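PDB 7AE5: phenolic acid decarboxylase, which catalyses the reversible, non-oxidative decarboxylation of 4-hydroxybenzoate and 3,4-dihydroxybenzoate as an oxygen-sensitive, prenylated-FMN-dependent enzyme of the UbiD family. Local coordinates for residues Pro130-Asn135 against Phe305-Leu310; Gly140-Lys145 against Thr166-Val171; Gln170-Asp175 against Val269-Gly274. One frame throughout, in Å; residues are numbered along the deposited sequence.

Interaction 1 of 3, residues Pro130-Asn135 against Phe305-Leu310; sequences PLYRIN and FENLYL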
# COMPACT_ATOMS: atom_id res chain seq x y z
N PRO C 130 38.20 30.18 28.78
CA PRO C 130 37.61 29.37 29.86
C PRO C 130 36.97 28.11 29.30
O PRO C 130 35.77 28.07 29.03
CB PRO C 130 36.56 30.31 30.48
CG PRO C 130 36.93 31.69 30.00
CD PRO C 130 37.55 31.49 28.65
N LEU C 131 37.78 27.06 29.13
CA LEU C 131 37.33 25.84 28.48
C LEU C 131 36.58 24.95 29.46
O LEU C 131 36.95 24.84 30.64
CB LEU C 131 38.52 25.10 27.88
CG LEU C 131 39.12 25.78 26.64
CD1 LEU C 131 40.57 25.37 26.45
CD2 LEU C 131 38.30 25.46 25.40
N TYR C 132 35.54 24.28 28.96
CA TYR C 132 34.64 23.49 29.79
C TYR C 132 34.08 22.35 28.95
O TYR C 132 34.25 22.31 27.73
CB TYR C 132 33.51 24.36 30.35
CG TYR C 132 32.66 24.99 29.27
CD1 TYR C 132 33.07 26.15 28.62
CD2 TYR C 132 31.44 24.44 28.91
CE1 TYR C 132 32.30 26.73 27.63
CE2 TYR C 132 30.66 25.01 27.92
CZ TYR C 132 31.09 26.15 27.29
OH TYR C 132 30.31 26.72 26.31
N ARG C 133 33.41 21.42 29.62
CA ARG C 133 32.80 20.28 28.95
C ARG C 133 31.36 20.62 28.59
O ARG C 133 30.55 20.93 29.47
CB ARG C 133 32.86 19.02 29.81
CG ARG C 133 32.69 17.75 29.01
CD ARG C 133 32.58 16.51 29.88
NE ARG C 133 33.80 16.25 30.64
CZ ARG C 133 34.91 15.73 30.13
NH1 ARG C 133 35.00 15.43 28.84
NH2 ARG C 133 35.94 15.50 30.93
N ILE C 134 31.04 20.54 27.30
CA ILE C 134 29.72 20.95 26.82
C ILE C 134 28.67 19.90 27.18
O ILE C 134 27.61 20.23 27.71
CB ILE C 134 29.76 21.22 25.31
CG1 ILE C 134 30.92 22.16 24.98
CG2 ILE C 134 28.44 21.81 24.84
CD1 ILE C 134 31.05 22.47 23.51
N ASN C 135 28.94 18.64 26.87
CA ASN C 135 28.02 17.57 27.22
C ASN C 135 28.74 16.51 28.04
O ASN C 135 29.97 16.42 28.03
CB ASN C 135 27.39 16.95 25.96
CG ASN C 135 26.14 17.68 25.53
OD1 ASN C 135 25.20 17.85 26.31
ND2 ASN C 135 26.11 18.13 24.28
N PHE C 305 35.22 34.32 25.33
CA PHE C 305 35.11 32.99 24.73
C PHE C 305 33.67 32.78 24.29
O PHE C 305 32.81 32.38 25.08
CB PHE C 305 35.55 31.92 25.72
CG PHE C 305 35.50 30.51 25.18
CD1 PHE C 305 35.62 30.27 23.82
CD2 PHE C 305 35.36 29.43 26.03
CE1 PHE C 305 35.58 28.98 23.32
CE2 PHE C 305 35.32 28.13 25.54
CZ PHE C 305 35.43 27.91 24.18
N GLU C 306 33.40 33.04 23.01
CA GLU C 306 32.08 32.82 22.44
C GLU C 306 31.95 31.35 22.06
O GLU C 306 32.53 30.91 21.06
CB GLU C 306 31.84 33.73 21.24
CG GLU C 306 30.44 33.62 20.65
CD GLU C 306 30.37 34.02 19.19
OE1 GLU C 306 31.42 34.36 18.61
OE2 GLU C 306 29.25 34.00 18.62
N ASN C 307 31.21 30.59 22.85
CA ASN C 307 31.04 29.16 22.64
C ASN C 307 29.56 28.83 22.53
O ASN C 307 28.70 29.62 22.90
CB ASN C 307 31.69 28.35 23.76
CG ASN C 307 32.33 27.07 23.25
OD1 ASN C 307 32.79 27.00 22.11
ND2 ASN C 307 32.38 26.05 24.11
N LEU C 308 29.29 27.63 22.02
CA LEU C 308 27.93 27.21 21.69
C LEU C 308 27.60 25.91 22.41
O LEU C 308 28.43 25.00 22.47
CB LEU C 308 27.78 27.04 20.17
CG LEU C 308 26.61 26.25 19.56
CD1 LEU C 308 26.33 26.78 18.16
CD2 LEU C 308 26.91 24.75 19.47
N TYR C 309 26.39 25.84 22.95
CA TYR C 309 25.85 24.58 23.44
C TYR C 309 24.94 23.97 22.39
O TYR C 309 24.14 24.67 21.76
CB TYR C 309 25.06 24.76 24.74
CG TYR C 309 24.36 23.48 25.16
CD1 TYR C 309 25.07 22.45 25.77
CD2 TYR C 309 23.01 23.29 24.92
CE1 TYR C 309 24.45 21.28 26.15
CE2 TYR C 309 22.38 22.11 25.29
CZ TYR C 309 23.10 21.11 25.90
OH TYR C 309 22.49 19.94 26.27
N LEU C 310 25.06 22.66 22.20
CA LEU C 310 24.14 21.91 21.36
C LEU C 310 23.71 20.64 22.09
O LEU C 310 24.48 20.06 22.87
CB LEU C 310 24.76 21.55 19.99
CG LEU C 310 25.65 20.32 19.85
CD1 LEU C 310 25.89 20.02 18.38
CD2 LEU C 310 26.97 20.51 20.57
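Pro130 slides its ring past the base of Phe305, with Pro130 CD 3.6 Å from Phe305 CB, while its carbonyl oxygen meets the edge of the aromatic ring near its plane. Leu131 crosses that ring at about a right angle and brings CD2 to within 4.0 Å of Phe305 CZ. At Tyr132, CG stands between the backbone N and the carbonyl carbon (chi1 60°), and the ring swings across to the other segment. Its CE1 packs on Phe305 CE2, and its hydroxyl receives a weak hydrogen bond from Asn307, ND2 to OH 3.1 Å, with the ring and amide planes perpendicular. The Asn307 amide has further partners, OD1 accepting from Ser144 N and ND2 donating to Tyr142 O. Ile134 faces the second segment directly: CG2 lies 3.6 Å from Tyr309 CD1, and CD1 lies beside the Leu308 carbonyl oxygen. Asn135 then closes the row, its ND2 donating to Leu310 O over 2.9 Å, almost in line with the carbonyl and close to the plane of the Asn135 side-chain amide. The two segments run nearly in the same direction, in the Rift-related region of this UbiD-family protein. Phe305 and Asn307 pair through their backbones with strand 62-65, Leu131 and Phe305 pack on Ile143 of strand 142-143, and Leu308 and Leu310 rest against helix 316-320.

Interaction 2 of 3, residues Gly140-Lys145 against Thr166-Val171; sequences GFYISK and TYRIQV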
# COMPACT_ATOMS: atom_id res chain seq x y z
N GLY C 140 36.38 15.46 25.55
CA GLY C 140 37.16 16.48 26.20
C GLY C 140 36.42 17.80 26.20
O GLY C 140 35.21 17.85 25.98
N PHE C 141 37.16 18.88 26.45
CA PHE C 141 36.62 20.23 26.39
C PHE C 141 36.69 20.71 24.95
O PHE C 141 37.73 20.57 24.29
CB PHE C 141 37.39 21.17 27.32
CG PHE C 141 37.56 20.65 28.72
CD1 PHE C 141 36.57 19.87 29.31
CD2 PHE C 141 38.70 20.94 29.45
CE1 PHE C 141 36.73 19.38 30.60
CE2 PHE C 141 38.86 20.46 30.74
CZ PHE C 141 37.88 19.68 31.31
N TYR C 142 35.59 21.28 24.46
CA TYR C 142 35.43 21.55 23.04
C TYR C 142 35.26 23.04 22.77
O TYR C 142 34.56 23.74 23.51
CB TYR C 142 34.23 20.80 22.47
CG TYR C 142 34.56 19.47 21.85
CD1 TYR C 142 34.75 18.34 22.64
CD2 TYR C 142 34.66 19.33 20.47
CE1 TYR C 142 35.04 17.11 22.07
CE2 TYR C 142 34.96 18.11 19.90
CZ TYR C 142 35.15 17.01 20.70
OH TYR C 142 35.44 15.80 20.12
N ILE C 143 35.92 23.51 21.71
CA ILE C 143 35.62 24.80 21.10
C ILE C 143 34.61 24.53 19.99
O ILE C 143 34.95 23.94 18.96
CB ILE C 143 36.88 25.47 20.56
CG1 ILE C 143 37.92 25.64 21.68
CG2 ILE C 143 36.55 26.82 19.94
CD1 ILE C 143 39.30 25.97 21.17
N SER C 144 33.36 24.95 20.20
CA SER C 144 32.25 24.50 19.38
C SER C 144 31.69 25.57 18.44
O SER C 144 30.73 25.29 17.72
CB SER C 144 31.12 23.98 20.27
OG SER C 144 30.39 25.05 20.84
N LYS C 145 32.27 26.77 18.41
CA LYS C 145 31.71 27.83 17.58
C LYS C 145 32.81 28.61 16.86
O LYS C 145 32.67 29.81 16.62
CB LYS C 145 30.85 28.78 18.41
CG LYS C 145 29.75 29.47 17.62
CD LYS C 145 29.10 30.55 18.45
CE LYS C 145 27.95 31.20 17.71
NZ LYS C 145 27.23 32.16 18.59
N THR C 166 32.63 26.17 9.98
CA THR C 166 32.60 25.83 11.40
C THR C 166 32.87 24.35 11.57
O THR C 166 32.21 23.51 10.94
CB THR C 166 31.26 26.19 12.03
OG1 THR C 166 30.19 25.65 11.24
CG2 THR C 166 31.10 27.70 12.13
N TYR C 167 33.85 24.02 12.41
CA TYR C 167 34.21 22.64 12.70
C TYR C 167 34.48 22.52 14.19
O TYR C 167 35.08 23.41 14.79
CB TYR C 167 35.44 22.21 11.89
CG TYR C 167 35.32 22.51 10.41
CD1 TYR C 167 34.42 21.82 9.62
CD2 TYR C 167 36.10 23.50 9.82
CE1 TYR C 167 34.30 22.10 8.27
CE2 TYR C 167 35.98 23.79 8.48
CZ TYR C 167 35.08 23.08 7.70
OH TYR C 167 34.97 23.36 6.36
N ARG C 168 34.02 21.42 14.78
CA ARG C 168 34.22 21.22 16.21
C ARG C 168 35.70 21.02 16.51
O ARG C 168 36.41 20.32 15.79
CB ARG C 168 33.38 20.04 16.71
CG ARG C 168 33.89 18.67 16.30
CD ARG C 168 32.79 17.64 16.46
NE ARG C 168 33.31 16.28 16.48
CZ ARG C 168 32.65 15.22 16.02
NH1 ARG C 168 31.45 15.34 15.48
NH2 ARG C 168 33.22 14.02 16.10
N ILE C 169 36.15 21.66 17.59
CA ILE C 169 37.57 21.71 17.94
C ILE C 169 37.71 21.12 19.34
O ILE C 169 37.33 21.76 20.33
CB ILE C 169 38.12 23.14 17.89
CG1 ILE C 169 37.98 23.71 16.47
CG2 ILE C 169 39.56 23.18 18.34
CD1 ILE C 169 38.83 23.01 15.44
N GLN C 170 38.24 19.90 19.42
CA GLN C 170 38.50 19.27 20.71
C GLN C 170 39.88 19.67 21.21
O GLN C 170 40.88 19.44 20.52
CB GLN C 170 38.40 17.75 20.62
CG GLN C 170 38.65 17.07 21.96
CD GLN C 170 38.61 15.56 21.89
OE1 GLN C 170 38.21 14.98 20.88
NE2 GLN C 170 39.04 14.90 22.96
N VAL C 171 39.93 20.24 22.40
CA VAL C 171 41.21 20.58 23.02
C VAL C 171 41.90 19.28 23.44
O VAL C 171 41.37 18.52 24.25
CB VAL C 171 41.01 21.51 24.22
CG1 VAL C 171 42.34 21.77 24.92
CG2 VAL C 171 40.38 22.82 23.77
O HOH W 1 39.98 19.21 26.62
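Tyr142 lays one face of its ring over the aliphatic part of Gln170, a CH-pi contact in which Gln170 CB sits 3.6 Å from the ring centroid. CG of Gln170 is anti to the backbone N (chi1 -179°), which sets it alongside Tyr142 CE1 and CZ, and the extended chain beyond it puts the amide beside the hydroxyl, its plane inclined by 28° to the ring. Tyr142 OH lies 3.0 Å from Gln170 OE1. The hydroxyl is hydrogen-bonded to Glu273 OE2, and Gly274 N donates to OE1. At the edge of the same ring, Arg168 CG approaches CE2 while its NE forms a salt bridge with Glu273. With an alanine at Tyr142, the methylenes of Gln170 and Arg168 would probably lose the ring packed against them, and Glu273 one of its hydrogen-bond partners.

Beneath these side chains lies a short antiparallel pairing within the large sheet of the Rift-related region, in which Tyr142 and Gln170 form a non-hydrogen-bonded pair and Ile143 and Ile169 a hydrogen-bonded one. Ile143 N donates to Ile169 O over 2.6 Å, in the carbonyl plane, and Ile169 N answers to Ile143 O. Val171 N continues the pairing to Phe141 O at 2.9 Å, and beyond it a water bridges Phe141 N and Val171 O. Thr166, Tyr167 and Arg168, predicted to bind prenylated FMN, lead directly into this strand.

Ile143 projects from the face opposite Tyr142, where its CB packs 3.8 Å from Ile169 CB and its CD1 approaches Val171 CG2. Ile169 also rests on Val177 and Ile179 of strand 176-179.

Interaction 3 of 3, residues Gln170-Asp175 against Val269-Gly274; sequences QVKDRD and VRTVEG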
# COMPACT_ATOMS: atom_id res chain seq x y z
N GLN C 170 38.24 19.90 19.42
CA GLN C 170 38.50 19.27 20.71
C GLN C 170 39.88 19.67 21.21
O GLN C 170 40.88 19.44 20.52
CB GLN C 170 38.40 17.75 20.62
CG GLN C 170 38.65 17.07 21.96
CD GLN C 170 38.61 15.56 21.89
OE1 GLN C 170 38.21 14.98 20.88
NE2 GLN C 170 39.04 14.90 22.96
N VAL C 171 39.93 20.24 22.40
CA VAL C 171 41.21 20.58 23.02
C VAL C 171 41.90 19.28 23.44
O VAL C 171 41.37 18.52 24.25
CB VAL C 171 41.01 21.51 24.22
CG1 VAL C 171 42.34 21.77 24.92
CG2 VAL C 171 40.38 22.82 23.77
N LYS C 172 43.07 19.03 22.86
CA LYS C 172 43.86 17.85 23.21
C LYS C 172 44.96 18.15 24.21
O LYS C 172 45.30 17.27 25.02
CB LYS C 172 44.49 17.24 21.95
CG LYS C 172 43.47 16.72 20.94
CD LYS C 172 42.65 15.59 21.54
CE LYS C 172 42.05 14.71 20.45
NZ LYS C 172 43.05 13.78 19.87
N ASP C 173 45.52 19.35 24.19
CA ASP C 173 46.56 19.76 25.13
C ASP C 173 46.54 21.29 25.20
O ASP C 173 45.68 21.94 24.61
CB ASP C 173 47.93 19.21 24.70
CG ASP C 173 48.93 19.19 25.83
OD1 ASP C 173 48.74 19.93 26.82
OD2 ASP C 173 49.92 18.42 25.75
N ARG C 174 47.50 21.86 25.94
CA ARG C 174 47.57 23.31 26.08
C ARG C 174 47.82 24.01 24.74
O ARG C 174 47.45 25.17 24.59
CB ARG C 174 48.67 23.69 27.07
N ASP C 175 48.43 23.31 23.78
CA ASP C 175 48.72 23.91 22.48
C ASP C 175 48.35 22.99 21.32
O ASP C 175 48.91 23.14 20.23
CB ASP C 175 50.20 24.30 22.39
CG ASP C 175 51.12 23.08 22.40
OD1 ASP C 175 50.85 22.15 23.20
OD2 ASP C 175 52.11 23.06 21.64
N VAL C 269 49.31 12.24 11.55
CA VAL C 269 48.97 12.06 12.96
C VAL C 269 47.47 11.84 13.06
O VAL C 269 46.68 12.64 12.55
CB VAL C 269 49.41 13.27 13.81
CG1 VAL C 269 48.83 13.16 15.21
CG2 VAL C 269 50.92 13.36 13.85
N ARG C 270 47.08 10.75 13.73
CA ARG C 270 45.68 10.43 13.95
C ARG C 270 45.51 10.03 15.41
O ARG C 270 46.18 9.10 15.89
CB ARG C 270 45.22 9.29 13.03
CG ARG C 270 45.38 9.61 11.55
CD ARG C 270 44.46 10.73 11.10
NE ARG C 270 44.42 10.83 9.65
CZ ARG C 270 45.26 11.57 8.93
NH1 ARG C 270 46.19 12.31 9.51
NH2 ARG C 270 45.16 11.56 7.61
N THR C 271 44.64 10.74 16.12
CA THR C 271 44.40 10.48 17.54
C THR C 271 42.90 10.48 17.80
O THR C 271 42.11 11.05 17.04
CB THR C 271 45.09 11.52 18.44
OG1 THR C 271 44.62 12.83 18.10
CG2 THR C 271 46.60 11.46 18.26
N VAL C 272 42.52 9.84 18.90
CA VAL C 272 41.12 9.66 19.26
C VAL C 272 40.45 11.00 19.50
O VAL C 272 40.75 11.70 20.48
CB VAL C 272 40.98 8.75 20.50
CG1 VAL C 272 39.53 8.37 20.72
CG2 VAL C 272 41.84 7.51 20.34
N GLU C 273 39.53 11.37 18.61
CA GLU C 273 38.70 12.57 18.77
C GLU C 273 37.26 12.15 19.01
O GLU C 273 36.76 11.22 18.37
CB GLU C 273 38.79 13.46 17.53
CG GLU C 273 38.13 14.82 17.69
CD GLU C 273 36.67 14.83 17.26
OE1 GLU C 273 36.21 13.82 16.69
OE2 GLU C 273 35.99 15.84 17.49
N GLY C 274 36.60 12.84 19.93
CA GLY C 274 35.23 12.52 20.26
C GLY C 274 35.13 11.70 21.53
O GLY C 274 36.13 11.37 22.17
O HOH W 2 38.89 11.79 22.18
O HOH W 3 37.79 18.03 17.17
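This is a polar, side-chain-mediated contact between two strands of the large antiparallel sheet in the Rift-related region, 170-173 and 271-273, whose axes come no closer than 9.2 Å and run at 145° to each other. The separation is too wide for direct strand pairing, and side chains and waters cross it instead. The amide oxygen of Gln170 does so directly: Gly274 N donates to OE1 over 2.8 Å, nearly straight at the hydrogen (165°), the donor standing somewhat out of the plane of the Gln170 carbonyl. The methylene CG of Glu273 lies against the same oxygen, 3.2 Å from OE1. The other half of the amide works through a water, which accepts from Gln170 NE2 and donates to the carbonyl oxygens of Val272 and Gly274. A second water links Gln170 N to Glu273 OE2.

Farther along the strand, Lys172 bends at chi2 and chi4, bringing its ammonium group to the backbone of 271-273. Its NZ makes a weak hydrogen bond to Val272 O at 3.2 Å and lies close to the Thr271 hydroxyl, but its strongest partner is Glu291, which also bonds Thr271. The separate chain of Protein ShdD packs alongside, its Cys32 on Lys172 and its Cys31 on Val272.

Glu273 bends at chi2 (-91°) and carries its carboxylate to Tyr142 and Arg168. The buried charges of Lys172 and Glu273 are thus matched by Glu291 and Arg168, which would probably temper the cost of burying them, while Gln170 links its strand to the end of 271-274 without adding a charge.

Overall arrangement
All three interactions lie on one side of the chain's centre, interactions 2 and 3 nested within the loop that interaction 1 closes. Interactions 1 and 2, centres about 8 Å apart, are joined by the salt bridge from Glu306 OE2 to Lys145 NZ (2.7 Å). Interactions 2 and 3, centres about 10 Å apart, share Gln170 and Val171; Glu273 OE2 also connects them, 2.7 Å from Tyr142 OH and 2.9 Å from Arg168 NE. Interactions 1 and 3, centres about 16 Å apart, meet where Leu131 CD1 packs 3.7 Å from Val171 CG2. At the nearest atoms, the side chains of Arg168, predicted to bind prenylated FMN, and Leu310 lie about 3 Å and 5 Å from that of Glu278, the predicted proton donor.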